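Dermonecrotic toxin (Pasteurella multocida, PDB 2EBF) acts as a potent mitogen that induces bone resorption and is associated with severe atrophic rhinitis in pigs; this chain is its C-terminal region. Local coordinates at residues V51-P54 with E55-K58; K66-G69 with E70-R74; L76-L79 with Q80-N84; S85-L88 with D89-Q92. All blocks are in the same frame, centred on the assembly; numbering follows the deposited sequence.

Contact 1. Residues V51-P54 with E55-K58; sequences VWTP and EVLK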
ATOM      1  N   VAL A  51       2.804   9.386  29.860  1.00 29.48           N
ATOM      2  CA  VAL A  51       2.748   7.939  29.943  1.00 28.81           C
ATOM      3  C   VAL A  51       3.672   7.505  31.075  1.00 28.51           C
ATOM      4  O   VAL A  51       4.844   7.869  31.089  1.00 28.43           O
ATOM      5  CB  VAL A  51       3.200   7.275  28.611  1.00 29.01           C
ATOM      6  CG1 VAL A  51       3.186   5.755  28.722  1.00 28.82           C
ATOM      7  CG2 VAL A  51       2.339   7.729  27.447  1.00 27.97           C
ATOM      8  N   TRP A  52       3.130   6.734  32.018  1.00 27.86           N
ATOM      9  CA  TRP A  52       3.882   6.237  33.160  1.00 27.60           C
ATOM     10  C   TRP A  52       5.107   5.463  32.715  1.00 26.76           C
ATOM     11  O   TRP A  52       5.076   4.760  31.697  1.00 26.09           O
ATOM     12  CB  TRP A  52       3.032   5.284  33.999  1.00 27.97           C
ATOM     13  CG  TRP A  52       1.948   5.895  34.834  1.00 28.76           C
ATOM     14  CD1 TRP A  52       1.838   7.197  35.259  1.00 29.57           C
ATOM     15  CD2 TRP A  52       0.832   5.195  35.389  1.00 29.37           C
ATOM     16  NE1 TRP A  52       0.700   7.344  36.034  1.00 29.00           N
ATOM     17  CE2 TRP A  52       0.070   6.130  36.126  1.00 28.75           C
ATOM     18  CE3 TRP A  52       0.400   3.858  35.331  1.00 28.89           C
ATOM     19  CZ2 TRP A  52      -1.101   5.775  36.799  1.00 29.36           C
ATOM     20  CZ3 TRP A  52      -0.766   3.508  35.993  1.00 29.90           C
ATOM     21  CH2 TRP A  52      -1.505   4.468  36.718  1.00 29.64           C
ATOM     22  N   THR A  53       6.183   5.604  33.483  1.00 26.66           N
ATOM     23  CA  THR A  53       7.372   4.768  33.326  1.00 26.58           C
ATOM     24  C   THR A  53       7.144   3.449  34.073  1.00 26.77           C
ATOM     25  O   THR A  53       6.225   3.369  34.882  1.00 26.66           O
ATOM     26  CB  THR A  53       8.602   5.457  33.923  1.00 26.76           C
ATOM     27  OG1 THR A  53       8.354   5.750  35.310  1.00 27.39           O
ATOM     28  CG2 THR A  53       8.912   6.748  33.156  1.00 27.46           C
ATOM     29  N   PRO A  54       7.968   2.410  33.800  1.00 26.71           N
ATOM     30  CA  PRO A  54       7.830   1.120  34.496  1.00 27.42           C
ATOM     31  C   PRO A  54       7.880   1.201  36.028  1.00 28.03           C
ATOM     32  O   PRO A  54       7.122   0.491  36.693  1.00 28.13           O
ATOM     33  CB  PRO A  54       9.023   0.302  33.962  1.00 27.16           C
ATOM     34  CG  PRO A  54       9.294   0.871  32.634  1.00 26.87           C
ATOM     35  CD  PRO A  54       9.039   2.359  32.792  1.00 27.04           C
ATOM     36  N   GLU A  55       8.752   2.046  36.585  1.00 28.91           N
ATOM     37  CA  GLU A  55       8.824   2.201  38.053  1.00 29.53           C
ATOM     38  C   GLU A  55       7.515   2.718  38.624  1.00 28.93           C
ATOM     39  O   GLU A  55       7.064   2.272  39.676  1.00 29.26           O
ATOM     40  CB  GLU A  55       9.962   3.134  38.482  1.00 30.40           C
ATOM     41  CG  GLU A  55      11.373   2.594  38.266  1.00 34.07           C
ATOM     42  CD  GLU A  55      11.687   1.310  39.026  1.00 37.30           C
ATOM     43  OE1 GLU A  55      11.106   1.042  40.103  1.00 39.06           O
ATOM     44  OE2 GLU A  55      12.551   0.559  38.535  1.00 41.08           O
ATOM     45  N   VAL A  56       6.900   3.658  37.925  1.00 28.52           N
ATOM     46  CA  VAL A  56       5.629   4.197  38.368  1.00 27.78           C
ATOM     47  C   VAL A  56       4.537   3.110  38.293  1.00 28.62           C
ATOM     48  O   VAL A  56       3.764   2.922  39.242  1.00 28.27           O
ATOM     49  CB  VAL A  56       5.259   5.463  37.564  1.00 27.88           C
ATOM     50  CG1 VAL A  56       3.796   5.779  37.707  1.00 26.46           C
ATOM     51  CG2 VAL A  56       6.101   6.646  38.027  1.00 25.84           C
ATOM     52  N   LEU A  57       4.500   2.385  37.178  1.00 28.57           N
ATOM     53  CA  LEU A  57       3.557   1.276  37.012  1.00 29.65           C
ATOM     54  C   LEU A  57       3.667   0.257  38.146  1.00 30.30           C
ATOM     55  O   LEU A  57       2.649  -0.201  38.670  1.00 30.25           O
ATOM     56  CB  LEU A  57       3.793   0.555  35.684  1.00 29.07           C
ATOM     57  CG  LEU A  57       2.601   0.020  34.868  1.00 30.49           C
ATOM     58  CD1 LEU A  57       2.956  -1.290  34.174  1.00 28.74           C
ATOM     59  CD2 LEU A  57       1.270  -0.091  35.622  1.00 26.63           C
ATOM     60  N   LYS A  58       4.911  -0.081  38.505  1.00 31.23           N
ATOM     61  CA  LYS A  58       5.231  -1.072  39.532  1.00 32.54           C
ATOM     62  C   LYS A  58       4.554  -0.787  40.857  1.00 32.86           C
ATOM     63  O   LYS A  58       4.094  -1.706  41.529  1.00 32.87           O
ATOM     64  CB  LYS A  58       6.747  -1.134  39.755  1.00 32.58           C
ATOM     65  CG  LYS A  58       7.481  -2.159  38.914  1.00 35.25           C
ATOM     66  CD  LYS A  58       8.838  -1.629  38.483  1.00 37.42           C
ATOM     67  CE  LYS A  58       9.928  -2.673  38.572  1.00 39.09           C
ATOM     68  NZ  LYS A  58      10.736  -2.447  39.811  1.00 40.24           N
TER
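W52 meets the next turn of chain through the face of its indole, against which V56 presses one methyl. V56 CG1 stands 3.5 Å from the centroid of the five-membered ring of W52, 18° off the ring normal, which makes this a CH-pi contact; the same V56 CG1 lies 3.4 Å from both W52 CG and W52 CD1. The methyl gets there because CG1 of V56 lies anti to the backbone N (chi1 163°), while the other branch, CG2, turns toward T53. Farther out on the indole, L57 CD2 approaches W52 CE3 obliquely at 4.1 Å, so two successive helix residues touch different parts of the same bicyclic ring. Beyond this contact the indole also packs on E120 and Q124 of helix 115-129.

T53 is the N-cap of helix 54-60, a short helix in the membrane localization domain. Its carbonyl opens the helical bonding pattern: L57 N donates to T53 O at 3.0 Å. The T53 side chain meets the first turn through its hydroxyl, with T53 OG1 3.6 Å from V56 CG2.

P54 occupies the first helical position, where a residue without an N-H costs no helical hydrogen bond. K58 N donates to P54 O at 2.9 Å, and the K58 side chain bends back over the same carbonyl, CD lying 3.3 Å from P54 O. This fold of the chain carries its ammonium toward E55, where K58 NZ and E55 OE1 form a salt bridge at 3.5 Å on the exposed side of the helix.

Contact 2. Residues K66-G69 with E70-R74; sequences KPIG and ESYKR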
ATOM      1  N   LYS A  66       0.819 -11.021  45.767  1.00 48.84           N
ATOM      2  CA  LYS A  66       0.906 -11.548  44.408  1.00 48.93           C
ATOM      3  C   LYS A  66       2.274 -11.272  43.770  1.00 48.46           C
ATOM      4  O   LYS A  66       2.658 -10.109  43.604  1.00 48.77           O
ATOM      5  CB  LYS A  66      -0.210 -10.938  43.555  1.00 48.87           C
ATOM      6  CG  LYS A  66      -0.545 -11.694  42.281  1.00 49.45           C
ATOM      7  CD  LYS A  66      -1.673 -11.000  41.527  1.00 49.79           C
ATOM      8  CE  LYS A  66      -2.075 -11.780  40.277  1.00 51.90           C
ATOM      9  NZ  LYS A  66      -3.074 -11.033  39.454  1.00 52.15           N
ATOM     10  N   PRO A  67       3.018 -12.339  43.415  1.00 47.87           N
ATOM     11  CA  PRO A  67       4.259 -12.149  42.663  1.00 47.21           C
ATOM     12  C   PRO A  67       3.986 -11.744  41.208  1.00 46.44           C
ATOM     13  O   PRO A  67       2.872 -11.934  40.705  1.00 46.51           O
ATOM     14  CB  PRO A  67       4.929 -13.524  42.725  1.00 47.33           C
ATOM     15  CG  PRO A  67       3.808 -14.486  42.921  1.00 47.81           C
ATOM     16  CD  PRO A  67       2.757 -13.761  43.711  1.00 48.01           C
ATOM     17  N   ILE A  68       4.996 -11.185  40.550  1.00 45.22           N
ATOM     18  CA  ILE A  68       4.869 -10.752  39.161  1.00 43.97           C
ATOM     19  C   ILE A  68       4.825 -11.955  38.212  1.00 43.07           C
ATOM     20  O   ILE A  68       5.820 -12.670  38.046  1.00 42.79           O
ATOM     21  CB  ILE A  68       5.993  -9.739  38.773  1.00 44.05           C
ATOM     22  CG1 ILE A  68       5.855  -8.460  39.613  1.00 43.78           C
ATOM     23  CG2 ILE A  68       5.984  -9.441  37.259  1.00 43.86           C
ATOM     24  CD1 ILE A  68       6.944  -7.415  39.387  1.00 44.12           C
ATOM     25  N   GLY A  69       3.656 -12.168  37.607  1.00 41.96           N
ATOM     26  CA  GLY A  69       3.455 -13.230  36.618  1.00 40.89           C
ATOM     27  C   GLY A  69       4.030 -12.881  35.254  1.00 40.08           C
ATOM     28  O   GLY A  69       4.560 -11.788  35.055  1.00 40.15           O
ATOM     29  N   GLU A  70       3.921 -13.813  34.313  1.00 39.17           N
ATOM     30  CA  GLU A  70       4.512 -13.656  32.986  1.00 38.56           C
ATOM     31  C   GLU A  70       3.864 -12.528  32.168  1.00 37.23           C
ATOM     32  O   GLU A  70       4.559 -11.777  31.477  1.00 36.85           O
ATOM     33  CB  GLU A  70       4.450 -14.985  32.225  1.00 39.16           C
ATOM     34  CG  GLU A  70       5.121 -14.985  30.847  1.00 41.78           C
ATOM     35  CD  GLU A  70       6.599 -14.594  30.872  1.00 44.92           C
ATOM     36  OE1 GLU A  70       7.030 -13.865  29.947  1.00 46.43           O
ATOM     37  OE2 GLU A  70       7.327 -15.014  31.800  1.00 46.10           O
ATOM     38  N   SER A  71       2.540 -12.423  32.250  1.00 35.75           N
ATOM     39  CA  SER A  71       1.793 -11.383  31.535  1.00 34.76           C
ATOM     40  C   SER A  71       2.232  -9.993  31.981  1.00 33.44           C
ATOM     41  O   SER A  71       2.511  -9.126  31.154  1.00 33.14           O
ATOM     42  CB  SER A  71       0.294 -11.559  31.757  1.00 34.67           C
ATOM     43  OG  SER A  71      -0.178 -12.700  31.064  1.00 36.50           O
ATOM     44  N   TYR A  72       2.303  -9.807  33.294  1.00 32.67           N
ATOM     45  CA  TYR A  72       2.705  -8.536  33.894  1.00 32.00           C
ATOM     46  C   TYR A  72       4.160  -8.197  33.562  1.00 32.13           C
ATOM     47  O   TYR A  72       4.470  -7.057  33.207  1.00 31.71           O
ATOM     48  CB  TYR A  72       2.462  -8.587  35.405  1.00 31.78           C
ATOM     49  CG  TYR A  72       2.746  -7.310  36.189  1.00 31.39           C
ATOM     50  CD1 TYR A  72       3.026  -7.368  37.554  1.00 31.04           C
ATOM     51  CD2 TYR A  72       2.744  -6.058  35.572  1.00 30.62           C
ATOM     52  CE1 TYR A  72       3.281  -6.203  38.293  1.00 31.79           C
ATOM     53  CE2 TYR A  72       2.994  -4.895  36.296  1.00 31.21           C
ATOM     54  CZ  TYR A  72       3.262  -4.971  37.650  1.00 31.28           C
ATOM     55  OH  TYR A  72       3.521  -3.818  38.353  1.00 31.10           O
ATOM     56  N   LYS A  73       5.044  -9.190  33.656  1.00 32.17           N
ATOM     57  CA  LYS A  73       6.440  -9.005  33.269  1.00 32.65           C
ATOM     58  C   LYS A  73       6.578  -8.486  31.836  1.00 31.98           C
ATOM     59  O   LYS A  73       7.342  -7.563  31.586  1.00 31.78           O
ATOM     60  CB  LYS A  73       7.240 -10.296  33.462  1.00 32.98           C
ATOM     61  CG  LYS A  73       8.540 -10.342  32.663  1.00 36.33           C
ATOM     62  CD  LYS A  73       9.625 -11.219  33.286  1.00 40.30           C
ATOM     63  CE  LYS A  73       9.193 -12.666  33.437  1.00 43.25           C
ATOM     64  NZ  LYS A  73       8.640 -12.920  34.806  1.00 46.27           N
ATOM     65  N   ARG A  74       5.828  -9.072  30.904  1.00 31.50           N
ATOM     66  CA  ARG A  74       5.883  -8.648  29.504  1.00 31.26           C
ATOM     67  C   ARG A  74       5.304  -7.252  29.290  1.00 30.00           C
ATOM     68  O   ARG A  74       5.750  -6.524  28.414  1.00 29.87           O
ATOM     69  CB  ARG A  74       5.186  -9.658  28.600  1.00 31.87           C
ATOM     70  CG  ARG A  74       6.026 -10.904  28.344  1.00 35.74           C
ATOM     71  CD  ARG A  74       5.404 -11.761  27.269  1.00 41.46           C
ATOM     72  NE  ARG A  74       4.141 -12.320  27.735  1.00 45.29           N
ATOM     73  CZ  ARG A  74       3.907 -13.614  27.922  1.00 47.29           C
ATOM     74  NH1 ARG A  74       4.852 -14.519  27.658  1.00 47.81           N
ATOM     75  NH2 ARG A  74       2.713 -13.999  28.362  1.00 47.91           N
TER
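The N-terminal end of helix 70-84, in the membrane localization domain, is where I68 in the preceding loop folds onto Y72 in the first turn. I68 CG2 lies 3.6 Å from Y72 CD1, and CG1 follows the same side of the tyrosine, 3.7 Å from Y72 CE1. The two side chains meet at a slant, the branched isoleucine lying along the CD1-CE1 bond. Y72 holds its CG anti to the backbone N (chi1 -176°), a setting that swings the ring back beside the loop; elsewhere the ring packs on A61 and R114. I68 CG2 also reaches the backbone of the next residue, 3.7 Å from K73 N.

G69 between them is the N-cap of the helix. Having no side chain, it contributes through its carbonyl: K73 N donates to G69 O at 3.0 Å with an N-H...O angle of 164°, the first i to i+4 bond of the helix. K73 CB packs near the same oxygen.

On the exposed side of this first turn, E70, K73 and R74 form a salt-bridge network, with the glutamate between two basic residues. The carboxylate is shared unequally. R74 NH1 comes within 3.2 Å of E70 OE1, but that oxygen lies off the plane of the guanidinium, so R74 attracts it by charge without directing a hydrogen at it. E70 CG lies over one guanidinium face, near its rim. K73, bent at its third and fourth torsions, brings NZ to a long 3.9 Å from E70 OE2.

Contact 3. Residues L76-L79 with Q80-N84; sequences LAKL and QRIHN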
ATOM      1  N   LEU A  76       5.510  -4.796  31.624  1.00 28.61           N
ATOM      2  CA  LEU A  76       6.601  -3.953  32.143  1.00 28.63           C
ATOM      3  C   LEU A  76       7.758  -3.849  31.163  1.00 28.34           C
ATOM      4  O   LEU A  76       8.337  -2.767  30.977  1.00 28.60           O
ATOM      5  CB  LEU A  76       7.125  -4.518  33.471  1.00 28.71           C
ATOM      6  CG  LEU A  76       6.267  -4.291  34.713  1.00 29.81           C
ATOM      7  CD1 LEU A  76       6.775  -5.169  35.855  1.00 31.20           C
ATOM      8  CD2 LEU A  76       6.266  -2.813  35.120  1.00 29.44           C
ATOM      9  N   ALA A  77       8.096  -4.976  30.541  1.00 28.05           N
ATOM     10  CA  ALA A  77       9.168  -5.021  29.543  1.00 27.69           C
ATOM     11  C   ALA A  77       8.842  -4.137  28.349  1.00 27.66           C
ATOM     12  O   ALA A  77       9.694  -3.377  27.887  1.00 27.55           O
ATOM     13  CB  ALA A  77       9.419  -6.450  29.087  1.00 27.62           C
ATOM     14  N   LYS A  78       7.611  -4.247  27.846  1.00 27.57           N
ATOM     15  CA  LYS A  78       7.165  -3.441  26.708  1.00 27.37           C
ATOM     16  C   LYS A  78       7.096  -1.946  27.051  1.00 27.42           C
ATOM     17  O   LYS A  78       7.446  -1.097  26.228  1.00 27.35           O
ATOM     18  CB  LYS A  78       5.820  -3.936  26.160  1.00 27.23           C
ATOM     19  CG  LYS A  78       5.414  -3.216  24.865  1.00 27.52           C
ATOM     20  CD  LYS A  78       4.962  -4.162  23.773  1.00 31.19           C
ATOM     21  CE  LYS A  78       5.963  -5.269  23.554  1.00 31.48           C
ATOM     22  NZ  LYS A  78       5.927  -5.876  22.202  1.00 31.40           N
ATOM     23  N   LEU A  79       6.650  -1.626  28.258  1.00 27.24           N
ATOM     24  CA  LEU A  79       6.616  -0.230  28.691  1.00 27.50           C
ATOM     25  C   LEU A  79       8.037   0.347  28.685  1.00 27.92           C
ATOM     26  O   LEU A  79       8.257   1.478  28.246  1.00 27.94           O
ATOM     27  CB  LEU A  79       6.020  -0.109  30.090  1.00 27.43           C
ATOM     28  CG  LEU A  79       5.044   1.035  30.414  1.00 28.14           C
ATOM     29  CD1 LEU A  79       5.092   1.383  31.887  1.00 26.33           C
ATOM     30  CD2 LEU A  79       5.169   2.272  29.515  1.00 27.40           C
ATOM     31  N   GLN A  80       9.000  -0.439  29.158  1.00 28.49           N
ATOM     32  CA  GLN A  80      10.387   0.003  29.161  1.00 29.48           C
ATOM     33  C   GLN A  80      10.907   0.258  27.750  1.00 29.54           C
ATOM     34  O   GLN A  80      11.548   1.278  27.512  1.00 29.79           O
ATOM     35  CB  GLN A  80      11.296  -0.974  29.907  1.00 29.62           C
ATOM     36  CG  GLN A  80      12.713  -0.430  30.092  1.00 32.18           C
ATOM     37  CD  GLN A  80      12.744   0.904  30.836  1.00 35.74           C
ATOM     38  OE1 GLN A  80      12.991   1.956  30.240  1.00 39.67           O
ATOM     39  NE2 GLN A  80      12.474   0.866  32.138  1.00 37.21           N
ATOM     40  N   ARG A  81      10.619  -0.662  26.827  1.00 29.47           N
ATOM     41  CA  ARG A  81      11.015  -0.505  25.423  1.00 30.36           C
ATOM     42  C   ARG A  81      10.445   0.771  24.811  1.00 29.46           C
ATOM     43  O   ARG A  81      11.121   1.432  24.025  1.00 29.93           O
ATOM     44  CB  ARG A  81      10.601  -1.717  24.576  1.00 30.39           C
ATOM     45  CG  ARG A  81      11.482  -2.952  24.753  1.00 32.62           C
ATOM     46  CD  ARG A  81      11.255  -3.976  23.620  1.00 33.34           C
ATOM     47  NE  ARG A  81      11.760  -3.495  22.327  1.00 39.71           N
ATOM     48  CZ  ARG A  81      11.404  -3.966  21.129  1.00 41.73           C
ATOM     49  NH1 ARG A  81      10.520  -4.958  21.005  1.00 41.47           N
ATOM     50  NH2 ARG A  81      11.933  -3.431  20.035  1.00 43.30           N
ATOM     51  N   ILE A  82       9.200   1.110  25.161  1.00 28.64           N
ATOM     52  CA  ILE A  82       8.557   2.332  24.667  1.00 28.03           C
ATOM     53  C   ILE A  82       9.348   3.562  25.099  1.00 28.40           C
ATOM     54  O   ILE A  82       9.677   4.423  24.273  1.00 28.06           O
ATOM     55  CB  ILE A  82       7.084   2.417  25.144  1.00 27.74           C
ATOM     56  CG1 ILE A  82       6.240   1.407  24.365  1.00 27.42           C
ATOM     57  CG2 ILE A  82       6.500   3.835  24.972  1.00 27.13           C
ATOM     58  CD1 ILE A  82       5.035   0.946  25.106  1.00 24.52           C
ATOM     59  N   HIS A  83       9.676   3.619  26.386  1.00 29.44           N
ATOM     60  CA  HIS A  83      10.424   4.743  26.952  1.00 30.90           C
ATOM     61  C   HIS A  83      11.869   4.833  26.447  1.00 32.10           C
ATOM     62  O   HIS A  83      12.451   5.920  26.437  1.00 32.09           O
ATOM     63  CB  HIS A  83      10.360   4.721  28.486  1.00 30.55           C
ATOM     64  CG  HIS A  83       9.042   5.189  29.032  1.00 30.80           C
ATOM     65  ND1 HIS A  83       8.729   6.526  29.179  1.00 30.50           N
ATOM     66  CD2 HIS A  83       7.951   4.501  29.453  1.00 30.09           C
ATOM     67  CE1 HIS A  83       7.506   6.639  29.666  1.00 31.05           C
ATOM     68  NE2 HIS A  83       7.015   5.426  29.851  1.00 30.81           N
ATOM     69  N   ASN A  84      12.429   3.699  26.029  1.00 33.05           N
ATOM     70  CA  ASN A  84      13.777   3.657  25.455  1.00 34.59           C
ATOM     71  C   ASN A  84      13.820   3.898  23.948  1.00 35.01           C
ATOM     72  O   ASN A  84      14.898   4.046  23.380  1.00 35.21           O
ATOM     73  CB  ASN A  84      14.465   2.325  25.773  1.00 34.85           C
ATOM     74  CG  ASN A  84      14.764   2.150  27.250  1.00 36.99           C
ATOM     75  OD1 ASN A  84      14.707   3.104  28.038  1.00 39.26           O
ATOM     76  ND2 ASN A  84      15.089   0.920  27.635  1.00 38.16           N
TER
HETATM   77  O   HOH W   1       8.804  -6.108  22.635  1.00 53.44           O
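L79 and H83, one helical turn apart, run alongside each other. H83 CB sits 3.9 Å from L79 O, and CG is equally far from that oxygen. At CD2 the ring comes closest, 3.3 Å from L79 O, which meets the rim of the imidazole roughly in its plane, while the same carbon is 3.6 Å from the methyl L79 CD2. The tip, NE2, still touches this methyl but spends its polarity elsewhere, in a hydrogen bond with the carbonyl of W52. With CG anti to its own carbonyl carbon (chi1 -76°), the imidazole is brought back beside the preceding turn, its CD2 edge toward L79 O, which also accepts the backbone N-H of H83.

I82 uses a different carbonyl. Its CG1 is 3.3 Å from K78 O, and CD1 continues over the same group before reaching K78 CG at 4.2 Å.

The polar end of K78 is held by a salt bridge to E97 of helix 88-108. Its NZ also donates to a water at 2.9 Å, and R81 NH1 donates to this water too, which lies in the guanidinium plane. The water thus sits between two cationic groups whose nitrogens, K78 NZ and R81 NH1, remain 4.8 Å apart.

Backbone bonds from Q80, R81, I82 and H83 to the residues four before them are the i to i+4 bonds of a regular alpha-helix, helix 70-84, which here packs between helix 54-60 and helix 88-108 of the membrane localization domain.

Contact 4. Residues S85-L88 with D89-Q92; sequences SNIL and DERQ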
ATOM      1  N   SER A  85      12.653   3.940  23.308  1.00 35.62           N
ATOM      2  CA  SER A  85      12.563   4.021  21.848  1.00 36.38           C
ATOM      3  C   SER A  85      12.801   5.433  21.300  1.00 36.83           C
ATOM      4  O   SER A  85      12.053   6.368  21.607  1.00 37.60           O
ATOM      5  CB  SER A  85      11.207   3.490  21.372  1.00 36.48           C
ATOM      6  OG  SER A  85      11.111   3.532  19.963  1.00 37.48           O
ATOM      7  N   ASN A  86      13.829   5.570  20.469  1.00 36.79           N
ATOM      8  CA  ASN A  86      14.174   6.856  19.867  1.00 36.78           C
ATOM      9  C   ASN A  86      13.531   7.047  18.495  1.00 35.71           C
ATOM     10  O   ASN A  86      13.345   8.182  18.039  1.00 36.19           O
ATOM     11  CB  ASN A  86      15.699   7.005  19.749  1.00 37.76           C
ATOM     12  CG  ASN A  86      16.422   6.887  21.089  1.00 39.98           C
ATOM     13  OD1 ASN A  86      16.020   7.485  22.091  1.00 43.76           O
ATOM     14  ND2 ASN A  86      17.518   6.130  21.102  1.00 43.25           N
ATOM     15  N   ILE A  87      13.184   5.942  17.839  1.00 33.92           N
ATOM     16  CA  ILE A  87      12.585   5.997  16.512  1.00 32.35           C
ATOM     17  C   ILE A  87      11.067   6.038  16.670  1.00 31.59           C
ATOM     18  O   ILE A  87      10.442   5.084  17.148  1.00 30.93           O
ATOM     19  CB  ILE A  87      13.044   4.819  15.617  1.00 32.79           C
ATOM     20  CG1 ILE A  87      14.574   4.788  15.524  1.00 32.74           C
ATOM     21  CG2 ILE A  87      12.478   4.949  14.203  1.00 31.79           C
ATOM     22  CD1 ILE A  87      15.111   3.479  14.976  1.00 34.71           C
ATOM     23  N   LEU A  88      10.487   7.160  16.267  1.00 30.34           N
ATOM     24  CA  LEU A  88       9.101   7.475  16.591  1.00 30.36           C
ATOM     25  C   LEU A  88       8.093   6.494  16.000  1.00 29.76           C
ATOM     26  O   LEU A  88       7.085   6.187  16.641  1.00 29.53           O
ATOM     27  CB  LEU A  88       8.771   8.906  16.156  1.00 30.60           C
ATOM     28  CG  LEU A  88       8.989  10.044  17.175  1.00 32.47           C
ATOM     29  CD1 LEU A  88      10.053   9.768  18.247  1.00 33.81           C
ATOM     30  CD2 LEU A  88       9.250  11.358  16.460  1.00 33.53           C
ATOM     31  N   ASP A  89       8.356   6.025  14.781  1.00 29.27           N
ATOM     32  CA  ASP A  89       7.487   5.023  14.147  1.00 29.04           C
ATOM     33  C   ASP A  89       7.496   3.704  14.918  1.00 28.32           C
ATOM     34  O   ASP A  89       6.460   3.032  15.044  1.00 27.93           O
ATOM     35  CB  ASP A  89       7.888   4.782  12.685  1.00 29.18           C
ATOM     36  CG  ASP A  89       6.871   3.930  11.945  1.00 30.21           C
ATOM     37  OD1 ASP A  89       5.824   4.470  11.513  1.00 30.28           O
ATOM     38  OD2 ASP A  89       7.114   2.721  11.809  1.00 30.16           O
ATOM     39  N   GLU A  90       8.670   3.321  15.422  1.00 27.43           N
ATOM     40  CA  GLU A  90       8.773   2.148  16.263  1.00 27.11           C
ATOM     41  C   GLU A  90       8.107   2.376  17.617  1.00 26.21           C
ATOM     42  O   GLU A  90       7.397   1.500  18.122  1.00 25.43           O
ATOM     43  CB  GLU A  90      10.243   1.738  16.439  1.00 27.54           C
ATOM     44  CG  GLU A  90      10.819   1.145  15.173  1.00 30.64           C
ATOM     45  CD  GLU A  90      12.279   0.768  15.306  1.00 35.40           C
ATOM     46  OE1 GLU A  90      12.806   0.767  16.444  1.00 37.90           O
ATOM     47  OE2 GLU A  90      12.899   0.474  14.263  1.00 38.12           O
ATOM     48  N   ARG A  91       8.344   3.554  18.200  1.00 26.16           N
ATOM     49  CA  ARG A  91       7.705   3.949  19.458  1.00 25.89           C
ATOM     50  C   ARG A  91       6.179   3.795  19.394  1.00 25.85           C
ATOM     51  O   ARG A  91       5.578   3.158  20.271  1.00 25.91           O
ATOM     52  CB  ARG A  91       8.060   5.393  19.840  1.00 25.73           C
ATOM     53  CG  ARG A  91       7.594   5.765  21.241  1.00 26.29           C
ATOM     54  CD  ARG A  91       7.842   7.225  21.559  1.00 29.17           C
ATOM     55  NE  ARG A  91       9.265   7.506  21.745  1.00 31.61           N
ATOM     56  CZ  ARG A  91       9.757   8.727  21.942  1.00 34.46           C
ATOM     57  NH1 ARG A  91       8.943   9.779  21.981  1.00 33.70           N
ATOM     58  NH2 ARG A  91      11.060   8.901  22.082  1.00 34.04           N
ATOM     59  N   GLN A  92       5.544   4.363  18.371  1.00 25.94           N
ATOM     60  CA  GLN A  92       4.076   4.242  18.286  1.00 25.38           C
ATOM     61  C   GLN A  92       3.664   2.789  18.032  1.00 25.55           C
ATOM     62  O   GLN A  92       2.632   2.348  18.525  1.00 25.19           O
ATOM     63  CB  GLN A  92       3.436   5.232  17.302  1.00 25.47           C
ATOM     64  CG  GLN A  92       3.762   5.074  15.805  1.00 27.01           C
ATOM     65  CD  GLN A  92       2.683   4.347  14.993  1.00 25.89           C
ATOM     66  OE1 GLN A  92       2.588   4.521  13.770  1.00 27.87           O
ATOM     67  NE2 GLN A  92       1.904   3.510  15.650  1.00 23.64           N
TER
HETATM   68  O   HOH W   2      13.028   2.125  18.538  1.00 38.48           O
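NE and NH2 of R91 both bond to the carbonyl oxygen of S85. NH2 of R91 donates to S85 O at 2.8 Å, nearly in line with the carbonyl bond, and NE of R91 donates to the same oxygen at 3.0 Å with a more bent N-H...O angle of 139°. The oxygen lies in the guanidinium plane, so the pair of bonds fixes the rotation of that group. The remaining terminal nitrogen, NH1, bonds to the carbonyl of I46.

The backbone of R91 is engaged as well: its N-H donates to O of I87, the N-cap residue, at 2.8 Å, and Q92 N follows with a bond to L88 O. A water joins the side chains across the turn, donating to E90 OE1 and hydrogen-bonded to S85 OG at 2.8 Å.

Van der Waals contacts lie beside these bonds. L88 runs beside R91 and sets CD1 over the centre of one guanidinium face, 3.9 Å from R91 CZ. S85 OG, anti to the backbone N (chi1 -179°), is directed to the R91 stem, 3.6 Å from R91 CB. Nearer the surface, I87 CD1 lies 3.8 Å from E90 OE2.

The turn links helix 70-84 to helix 88-108, and D89 and Q92 face helix 151-164, where the D89 carboxylate forms salt bridges with R153 and R157.

In the fold
All four contacts are local and follow one another along the chain without nesting or crossing, inside the membrane localization domain. Contact 1 starts helix 54-60; contact 2 closes the loop after it and starts helix 70-84; contact 3 lies within that helix; contact 4 turns the chain into helix 88-108. Contact 1 meets both later contacts on helix 70-84: K58 CA packs on Y72 OH at 3.4 Å, P54 packs on Q80, and the loop residue W52 reaches H83. Contacts 2 and 3 touch through I68 CD1 and L76 CD1. Contacts 3 and 4 meet where I82 O packs on R91 CG, whereas contacts 2 and 4 stay apart, their centres about 25 Å from each other.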